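Local coordinates for vanadium-dependent bromoperoxidase (Corallina officinalis, PDB 1QHB), which catalyses the hydrogen peroxide-driven bromination of organic substrates with a bound vanadate cofactor, working as a homododecamer in which each subunit also binds calcium, at residues S415-A420 and V433-L438; A157-L162 and E408-L413; I345-G350 and A498-N503. One frame throughout, in Å; residues are numbered along the deposited sequence.

How the interactions relate
All three contacts are buried and none has a hydrogen bond or salt bridge across it, yet their chemistry differs. Interactions 1 and 2 share helix 407-422, lie about 11 Å apart between centres and touch each other. Interaction 2 is the deeper and is wholly buried near the vanadate site, joining methionine to threonine and glycine. Interaction 1 lies farther out, with a partly exposed lysine, and sets a valine against the apolar parts of polar side chains. Interaction 3 lies on the opposite side of the chain's centre, its centre about 39 Å from that of interaction 2, and is a leucine-phenylalanine contact where two helices end.

Interaction 1. Residues S415-A420 and V433-L438; sequences SVNKNA and VLVEEL
Asn417 and Lys418, neighbours on helix 407-422, both turn toward Val435 of helix 432-437, whose two methyls divide between them. Before they come into play, Ser415 looks the other way and ties the far flank of its helix to the loop beyond by a hydrogen bond between OG and Phe465 N. Asn417 follows. Its CG lies anti to the backbone N (chi1 170°), carrying the amide out to the valine, where OD1 lies 3.4 Å from Val435 CG2 in simple van der Waals contact. The amide nitrogen has its partners outside the pair: ND2 bonds to Phe428 O and Asp432 OD1 and, weakly, to Val427 O. Asparagine suits the spot because this buried nitrogen ties helix 407-422 to the connecting loop at Phe428 and to Asp432 at the start of helix 432-437, while the same head packs on an apolar neighbour. Lys418 contributes only hydrocarbon. Its CB stands 3.9 Å from Val435 CG1 and its CD 3.8 Å from the same methyl, the two methylenes being brought to one atom by a bend at chi2. A lysine can do this at a partly exposed position, since its stem packs like an aliphatic residue. The slim, branched valine, in turn, lets the backbones come close, with Lys418 CA 6.8 Å from Val435 CA. One residue on, Asn419 takes no part across the contact; its ND2 bonds to Lys463 O. Beyond the pair, Val435 also packs on Ile414, one turn back along helix 407-422. Leu434 lies on Thr410 of that helix and on Leu155 and Ile156 of helix 153-167. Leu438, which ends helix 432-437 and occupies the N-cap position of helix 439-456, rests on Ala160, so the short helix is wedged between its two longer neighbours.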
loop_
_atom_site.group_PDB
_atom_site.type_symbol
_atom_site.label_atom_id
_atom_site.label_comp_id
_atom_site.label_asym_id
_atom_site.label_seq_id
_atom_site.Cartn_x
_atom_site.Cartn_y
_atom_site.Cartn_z
ATOM N N SER A 415 -53.090 20.322 29.522
ATOM C CA SER A 415 -54.500 20.126 29.836
ATOM C C SER A 415 -54.702 19.259 31.073
ATOM O O SER A 415 -55.471 19.586 31.995
ATOM C CB SER A 415 -55.229 19.511 28.628
ATOM O OG SER A 415 -56.624 19.767 28.896
ATOM N N VAL A 416 -54.003 18.122 31.141
ATOM C CA VAL A 416 -54.099 17.223 32.291
ATOM C C VAL A 416 -53.669 17.907 33.576
ATOM O O VAL A 416 -54.383 17.783 34.575
ATOM C CB VAL A 416 -53.266 15.967 32.040
ATOM C CG1 VAL A 416 -53.077 15.110 33.284
ATOM C CG2 VAL A 416 -53.941 15.194 30.921
ATOM N N ASN A 417 -52.519 18.607 33.609
ATOM C CA ASN A 417 -52.098 19.286 34.832
ATOM C C ASN A 417 -53.067 20.352 35.327
ATOM O O ASN A 417 -53.315 20.509 36.546
ATOM C CB ASN A 417 -50.753 19.950 34.555
ATOM C CG ASN A 417 -50.180 20.909 35.564
ATOM O OD1 ASN A 417 -50.587 22.052 35.788
ATOM N ND2 ASN A 417 -49.121 20.494 36.252
ATOM N N LYS A 418 -53.515 21.211 34.423
ATOM C CA LYS A 418 -54.437 22.275 34.811
ATOM C C LYS A 418 -55.784 21.684 35.287
ATOM O O LYS A 418 -56.286 22.140 36.322
ATOM C CB LYS A 418 -54.641 23.248 33.652
ATOM C CG LYS A 418 -55.571 24.412 33.970
ATOM C CD LYS A 418 -55.154 25.641 33.164
ATOM C CE LYS A 418 -55.959 26.865 33.559
ATOM N NZ LYS A 418 -55.730 27.259 34.970
ATOM N N ASN A 419 -56.376 20.671 34.658
ATOM C CA ASN A 419 -57.592 20.047 35.131
ATOM C C ASN A 419 -57.377 19.405 36.500
ATOM O O ASN A 419 -58.195 19.618 37.428
ATOM C CB ASN A 419 -58.109 18.985 34.155
ATOM C CG ASN A 419 -58.911 19.679 33.067
ATOM O OD1 ASN A 419 -59.854 20.403 33.395
ATOM N ND2 ASN A 419 -58.566 19.490 31.809
ATOM N N ALA A 420 -56.273 18.688 36.712
ATOM C CA ALA A 420 -55.978 18.126 38.033
ATOM C C ALA A 420 -55.859 19.226 39.079
ATOM O O ALA A 420 -56.284 19.114 40.232
ATOM C CB ALA A 420 -54.645 17.391 38.041
ATOM N N VAL A 433 -45.117 25.638 35.992
ATOM C CA VAL A 433 -44.761 26.997 35.585
ATOM C C VAL A 433 -45.225 27.292 34.172
ATOM O O VAL A 433 -45.676 28.395 33.898
ATOM C CB VAL A 433 -43.263 27.178 35.741
ATOM C CG1 VAL A 433 -42.779 28.532 35.228
ATOM C CG2 VAL A 433 -42.902 27.017 37.214
ATOM N N LEU A 434 -45.181 26.300 33.298
ATOM C CA LEU A 434 -45.669 26.473 31.924
ATOM C C LEU A 434 -47.161 26.794 31.995
ATOM O O LEU A 434 -47.617 27.784 31.415
ATOM C CB LEU A 434 -45.330 25.187 31.168
ATOM C CG LEU A 434 -45.866 24.900 29.771
ATOM C CD1 LEU A 434 -45.475 25.934 28.739
ATOM C CD2 LEU A 434 -45.348 23.541 29.307
ATOM N N VAL A 435 -47.920 26.044 32.808
ATOM C CA VAL A 435 -49.355 26.323 32.942
ATOM C C VAL A 435 -49.602 27.678 33.582
ATOM O O VAL A 435 -50.426 28.444 33.073
ATOM C CB VAL A 435 -50.058 25.202 33.740
ATOM C CG1 VAL A 435 -51.481 25.544 34.115
ATOM C CG2 VAL A 435 -50.015 23.908 32.956
ATOM N N GLU A 436 -48.865 28.034 34.644
ATOM C CA GLU A 436 -49.140 29.314 35.288
ATOM C C GLU A 436 -48.927 30.501 34.366
ATOM O O GLU A 436 -49.731 31.436 34.341
ATOM C CB GLU A 436 -48.260 29.433 36.530
ATOM C CG GLU A 436 -48.388 30.771 37.241
ATOM C CD GLU A 436 -47.237 30.947 38.218
ATOM O OE1 GLU A 436 -47.118 30.103 39.137
ATOM O OE2 GLU A 436 -46.455 31.908 38.069
ATOM N N GLU A 437 -47.810 30.517 33.630
ATOM C CA GLU A 437 -47.518 31.632 32.752
ATOM C C GLU A 437 -48.421 31.756 31.532
ATOM O O GLU A 437 -48.419 32.866 31.000
ATOM C CB GLU A 437 -46.093 31.512 32.189
ATOM C CG GLU A 437 -45.083 31.214 33.271
ATOM C CD GLU A 437 -44.305 32.427 33.710
ATOM O OE1 GLU A 437 -44.698 33.564 33.372
ATOM O OE2 GLU A 437 -43.284 32.170 34.385
ATOM N N LEU A 438 -49.082 30.711 31.078
ATOM C CA LEU A 438 -49.990 30.815 29.940
ATOM C C LEU A 438 -51.443 30.982 30.350
ATOM O O LEU A 438 -52.321 30.831 29.479
ATOM C CB LEU A 438 -49.930 29.497 29.138
ATOM C CG LEU A 438 -48.600 29.151 28.467
ATOM C CD1 LEU A 438 -48.726 27.807 27.775
ATOM C CD2 LEU A 438 -48.215 30.264 27.497
#

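Interaction 2. Residues A157-L162 and E408-L413; sequences AEMAEL and EATGGL
Met159 and Gly411 mark the closest approach of the two backbones, their CA atoms 8.1 Å apart, where helix 153-167 passes helix 407-422. At that spacing one long side chain must bridge the gap, and Met159 does so alone among residues 157-162. Its CG lies beside the backbone N (chi1 -73°), and further bends at chi2 and chi3 curl the thioether around Thr410. CG and SD each lie 3.9 Å from Thr410 CG2, while CE reaches past to 4.0 Å from Thr410 CB. The terminal methyl then settles 4.1 Å from Gly411 N, against bare backbone with no side chain to push it off. Flexible, unbranched methionine can follow the step from the Thr410 methyl to the bare backbone at Gly411. Threonine divides its two branches: the methyl, anti to the backbone N, meets the sulfur, and OG1 hydrogen-bonds to Tyr552 OH, satisfying the buried hydroxyl. The pair stands close to the vanadate site, the side chain of Thr410 lying about 7 Å from that of Arg406, which probably binds vanadate. Around it, Glu158 forms a salt bridge to Arg404 and bonds to Ser554, and helices 196-199 and 553-574 pack on other faces of helix 153-167 through Ala157, Glu158 and Glu161.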
loop_
_atom_site.group_PDB
_atom_site.type_symbol
_atom_site.label_atom_id
_atom_site.label_comp_id
_atom_site.label_asym_id
_atom_site.label_seq_id
_atom_site.Cartn_x
_atom_site.Cartn_y
_atom_site.Cartn_z
ATOM N N ALA A 157 -42.569 30.411 25.900
ATOM C CA ALA A 157 -42.845 31.296 24.779
ATOM C C ALA A 157 -43.217 30.545 23.512
ATOM O O ALA A 157 -43.960 31.103 22.725
ATOM C CB ALA A 157 -41.580 32.114 24.445
ATOM N N GLU A 158 -42.624 29.411 23.155
ATOM C CA GLU A 158 -42.963 28.659 21.979
ATOM C C GLU A 158 -44.415 28.170 22.079
ATOM O O GLU A 158 -45.096 28.210 21.033
ATOM C CB GLU A 158 -42.040 27.426 21.867
ATOM C CG GLU A 158 -40.647 27.877 21.344
ATOM C CD GLU A 158 -39.720 26.728 21.071
ATOM O OE1 GLU A 158 -39.877 25.596 21.613
ATOM O OE2 GLU A 158 -38.776 26.922 20.277
ATOM N N MET A 159 -44.818 27.644 23.245
ATOM C CA MET A 159 -46.194 27.173 23.382
ATOM C C MET A 159 -47.199 28.326 23.315
ATOM O O MET A 159 -48.203 28.228 22.608
ATOM C CB MET A 159 -46.442 26.370 24.648
ATOM C CG MET A 159 -45.841 24.980 24.634
ATOM S SD MET A 159 -46.310 24.019 23.191
ATOM C CE MET A 159 -48.031 23.682 23.466
ATOM N N ALA A 160 -46.899 29.460 23.931
ATOM C CA ALA A 160 -47.798 30.631 23.883
ATOM C C ALA A 160 -48.027 31.025 22.436
ATOM O O ALA A 160 -49.160 31.219 22.005
ATOM C CB ALA A 160 -47.209 31.833 24.607
ATOM N N GLU A 161 -46.891 31.083 21.681
ATOM C CA GLU A 161 -47.021 31.435 20.272
ATOM C C GLU A 161 -47.846 30.446 19.494
ATOM O O GLU A 161 -48.624 30.877 18.613
ATOM C CB GLU A 161 -45.622 31.583 19.669
ATOM C CG GLU A 161 -45.627 31.768 18.147
ATOM C CD GLU A 161 -44.222 31.988 17.637
ATOM O OE1 GLU A 161 -43.431 31.038 17.835
ATOM O OE2 GLU A 161 -43.964 33.071 17.069
ATOM N N LEU A 162 -47.763 29.152 19.756
ATOM C CA LEU A 162 -48.558 28.161 19.016
ATOM C C LEU A 162 -50.023 28.208 19.382
ATOM O O LEU A 162 -50.872 27.884 18.509
ATOM C CB LEU A 162 -48.087 26.719 19.301
ATOM C CG LEU A 162 -46.674 26.346 18.883
ATOM C CD1 LEU A 162 -46.316 24.913 19.240
ATOM C CD2 LEU A 162 -46.486 26.588 17.401
ATOM N N GLU A 408 -48.521 18.947 20.179
ATOM C CA GLU A 408 -49.774 18.417 20.668
ATOM C C GLU A 408 -49.604 17.633 21.955
ATOM O O GLU A 408 -50.473 17.770 22.864
ATOM C CB GLU A 408 -50.421 17.512 19.615
ATOM C CG GLU A 408 -49.684 16.188 19.398
ATOM C CD GLU A 408 -49.994 15.663 18.022
ATOM O OE1 GLU A 408 -50.037 16.455 17.020
ATOM O OE2 GLU A 408 -50.186 14.449 17.928
ATOM N N ALA A 409 -48.507 16.905 22.134
ATOM C CA ALA A 409 -48.273 16.150 23.380
ATOM C C ALA A 409 -48.053 17.108 24.530
ATOM O O ALA A 409 -48.479 16.897 25.664
ATOM C CB ALA A 409 -47.037 15.279 23.180
ATOM N N THR A 410 -47.352 18.216 24.258
ATOM C CA THR A 410 -47.123 19.229 25.278
ATOM C C THR A 410 -48.448 19.849 25.716
ATOM O O THR A 410 -48.604 20.152 26.912
ATOM C CB THR A 410 -46.178 20.332 24.787
ATOM O OG1 THR A 410 -44.937 19.726 24.393
ATOM C CG2 THR A 410 -45.829 21.274 25.965
ATOM N N GLY A 411 -49.364 20.059 24.751
ATOM C CA GLY A 411 -50.681 20.630 25.096
ATOM C C GLY A 411 -51.421 19.586 25.954
ATOM O O GLY A 411 -52.090 19.907 26.912
ATOM N N GLY A 412 -51.249 18.291 25.658
ATOM C CA GLY A 412 -51.830 17.208 26.446
ATOM C C GLY A 412 -51.360 17.317 27.907
ATOM O O GLY A 412 -52.129 17.063 28.853
ATOM N N LEU A 413 -50.072 17.605 28.140
ATOM C CA LEU A 413 -49.523 17.678 29.483
ATOM C C LEU A 413 -50.117 18.849 30.232
ATOM O O LEU A 413 -50.382 18.802 31.426
ATOM C CB LEU A 413 -47.987 17.839 29.470
ATOM C CG LEU A 413 -47.154 16.667 28.908
ATOM C CD1 LEU A 413 -45.679 17.039 28.906
ATOM C CD2 LEU A 413 -47.422 15.388 29.691
#

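Interaction 3. Residues I345-G350 and A498-N503; sequences ILLANG and AFFDAN
Leu346 lies over one face of the Phe500 ring, while Leu347 meets it at its edge. The face contact is a CH-pi interaction: Leu346 CD1 sits 4.0 Å from the ring centroid, 14° off the normal. Leu346 CB adds a second contact over that face, 3.7 Å from Phe500 CE1. Leu347 crosses the phenylalanine at about a right angle and brings CD2 near the ring plane, 3.9 Å from Phe500 CZ. Successive residues of helix 337-349 thus embrace two sides of one flat group, a task suited to branched leucines. With chi2 at -88°, usual for phenylalanine, the ring presents one face to Leu346 and its CZ edge to Leu347; Phe353 meets it with planes about 40° apart. Asp501, the centre of an inverse gamma turn, forms a salt bridge with Arg44 of a neighbouring subunit. Phe500 is the first residue to leave helix 484-499, whose opposite end carries the vanadate-site residues Gly484 and His485, and helix 337-349 closes at Gly350, where positive phi would press any CB against the preceding carbonyl O and so suits glycine. Such CH-pi and apolar packing joins two helix C-termini, one closed by a Schellman motif, in a largely helical haloperoxidase fold.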
loop_
_atom_site.group_PDB
_atom_site.type_symbol
_atom_site.label_atom_id
_atom_site.label_comp_id
_atom_site.label_asym_id
_atom_site.label_seq_id
_atom_site.Cartn_x
_atom_site.Cartn_y
_atom_site.Cartn_z
ATOM N N ILE A 345 -40.766 30.178 -11.579
ATOM C CA ILE A 345 -41.102 31.596 -11.731
ATOM C C ILE A 345 -39.839 32.356 -12.160
ATOM O O ILE A 345 -39.892 33.230 -13.027
ATOM C CB ILE A 345 -41.643 32.127 -10.395
ATOM C CG1 ILE A 345 -43.058 31.539 -10.149
ATOM C CG2 ILE A 345 -41.784 33.651 -10.409
ATOM C CD1 ILE A 345 -43.617 31.812 -8.754
ATOM N N LEU A 346 -38.718 32.084 -11.480
ATOM C CA LEU A 346 -37.459 32.764 -11.734
ATOM C C LEU A 346 -37.026 32.461 -13.150
ATOM O O LEU A 346 -36.626 33.389 -13.867
ATOM C CB LEU A 346 -36.350 32.372 -10.747
ATOM C CG LEU A 346 -36.566 32.698 -9.272
ATOM C CD1 LEU A 346 -35.564 32.041 -8.352
ATOM C CD2 LEU A 346 -36.510 34.209 -9.058
ATOM N N LEU A 347 -37.164 31.196 -13.605
ATOM C CA LEU A 347 -36.739 30.932 -14.980
ATOM C C LEU A 347 -37.635 31.640 -15.967
ATOM O O LEU A 347 -37.151 32.252 -16.941
ATOM C CB LEU A 347 -36.699 29.435 -15.310
ATOM C CG LEU A 347 -35.618 28.636 -14.558
ATOM C CD1 LEU A 347 -35.884 27.149 -14.653
ATOM C CD2 LEU A 347 -34.254 29.007 -15.165
ATOM N N ALA A 348 -38.950 31.541 -15.764
ATOM C CA ALA A 348 -39.897 32.179 -16.677
ATOM C C ALA A 348 -39.781 33.701 -16.668
ATOM O O ALA A 348 -39.888 34.368 -17.690
ATOM C CB ALA A 348 -41.299 31.723 -16.258
ATOM N N ASN A 349 -39.499 34.358 -15.540
ATOM C CA ASN A 349 -39.305 35.792 -15.485
ATOM C C ASN A 349 -37.946 36.232 -15.979
ATOM O O ASN A 349 -37.745 37.442 -16.159
ATOM C CB ASN A 349 -39.571 36.263 -14.035
ATOM C CG ASN A 349 -41.063 36.210 -13.735
ATOM O OD1 ASN A 349 -41.847 35.759 -14.580
ATOM N ND2 ASN A 349 -41.407 36.725 -12.605
ATOM N N GLY A 350 -36.996 35.336 -16.284
ATOM C CA GLY A 350 -35.725 35.788 -16.830
ATOM C C GLY A 350 -34.792 36.314 -15.755
ATOM O O GLY A 350 -33.861 37.039 -16.121
ATOM N N ALA A 498 -27.486 30.162 -4.575
ATOM C CA ALA A 498 -26.206 29.965 -5.184
ATOM C C ALA A 498 -26.349 30.058 -6.711
ATOM O O ALA A 498 -25.446 30.571 -7.374
ATOM C CB ALA A 498 -25.625 28.567 -4.897
ATOM N N PHE A 499 -27.403 29.459 -7.252
ATOM C CA PHE A 499 -27.466 29.347 -8.698
ATOM C C PHE A 499 -27.950 30.599 -9.408
ATOM O O PHE A 499 -27.607 30.803 -10.583
ATOM C CB PHE A 499 -28.432 28.181 -8.997
ATOM C CG PHE A 499 -27.950 27.392 -10.172
ATOM C CD1 PHE A 499 -28.147 27.854 -11.454
ATOM C CD2 PHE A 499 -27.284 26.217 -9.972
ATOM C CE1 PHE A 499 -27.690 27.112 -12.534
ATOM C CE2 PHE A 499 -26.786 25.491 -11.027
ATOM C CZ PHE A 499 -27.004 25.939 -12.307
ATOM N N PHE A 500 -28.804 31.359 -8.755
ATOM C CA PHE A 500 -29.403 32.554 -9.365
ATOM C C PHE A 500 -28.676 33.799 -8.858
ATOM O O PHE A 500 -27.876 33.666 -7.911
ATOM C CB PHE A 500 -30.903 32.760 -9.081
ATOM C CG PHE A 500 -31.775 31.901 -9.949
ATOM C CD1 PHE A 500 -32.216 32.301 -11.192
ATOM C CD2 PHE A 500 -32.164 30.642 -9.482
ATOM C CE1 PHE A 500 -32.996 31.464 -11.968
ATOM C CE2 PHE A 500 -32.919 29.805 -10.270
ATOM C CZ PHE A 500 -33.366 30.211 -11.518
ATOM N N ASP A 501 -28.846 34.941 -9.503
ATOM C CA ASP A 501 -28.186 36.181 -9.031
ATOM C C ASP A 501 -29.048 36.598 -7.856
ATOM O O ASP A 501 -30.108 37.282 -8.079
ATOM C CB ASP A 501 -28.208 37.235 -10.142
ATOM C CG ASP A 501 -27.446 38.492 -9.844
ATOM O OD1 ASP A 501 -26.938 38.679 -8.725
ATOM O OD2 ASP A 501 -27.299 39.373 -10.720
ATOM N N ALA A 502 -28.781 36.141 -6.656
ATOM C CA ALA A 502 -29.659 36.331 -5.510
ATOM C C ALA A 502 -29.963 37.745 -5.083
ATOM O O ALA A 502 -31.009 37.973 -4.424
ATOM C CB ALA A 502 -29.061 35.552 -4.342
ATOM N N ASN A 503 -29.080 38.693 -5.344
ATOM C CA ASN A 503 -29.313 40.083 -4.952
ATOM C C ASN A 503 -30.028 40.895 -6.024
ATOM O O ASN A 503 -30.191 42.104 -5.865
ATOM C CB ASN A 503 -27.979 40.782 -4.601
ATOM C CG ASN A 503 -27.439 40.146 -3.350
ATOM O OD1 ASN A 503 -28.052 39.957 -2.326
ATOM N ND2 ASN A 503 -26.232 39.678 -3.292
#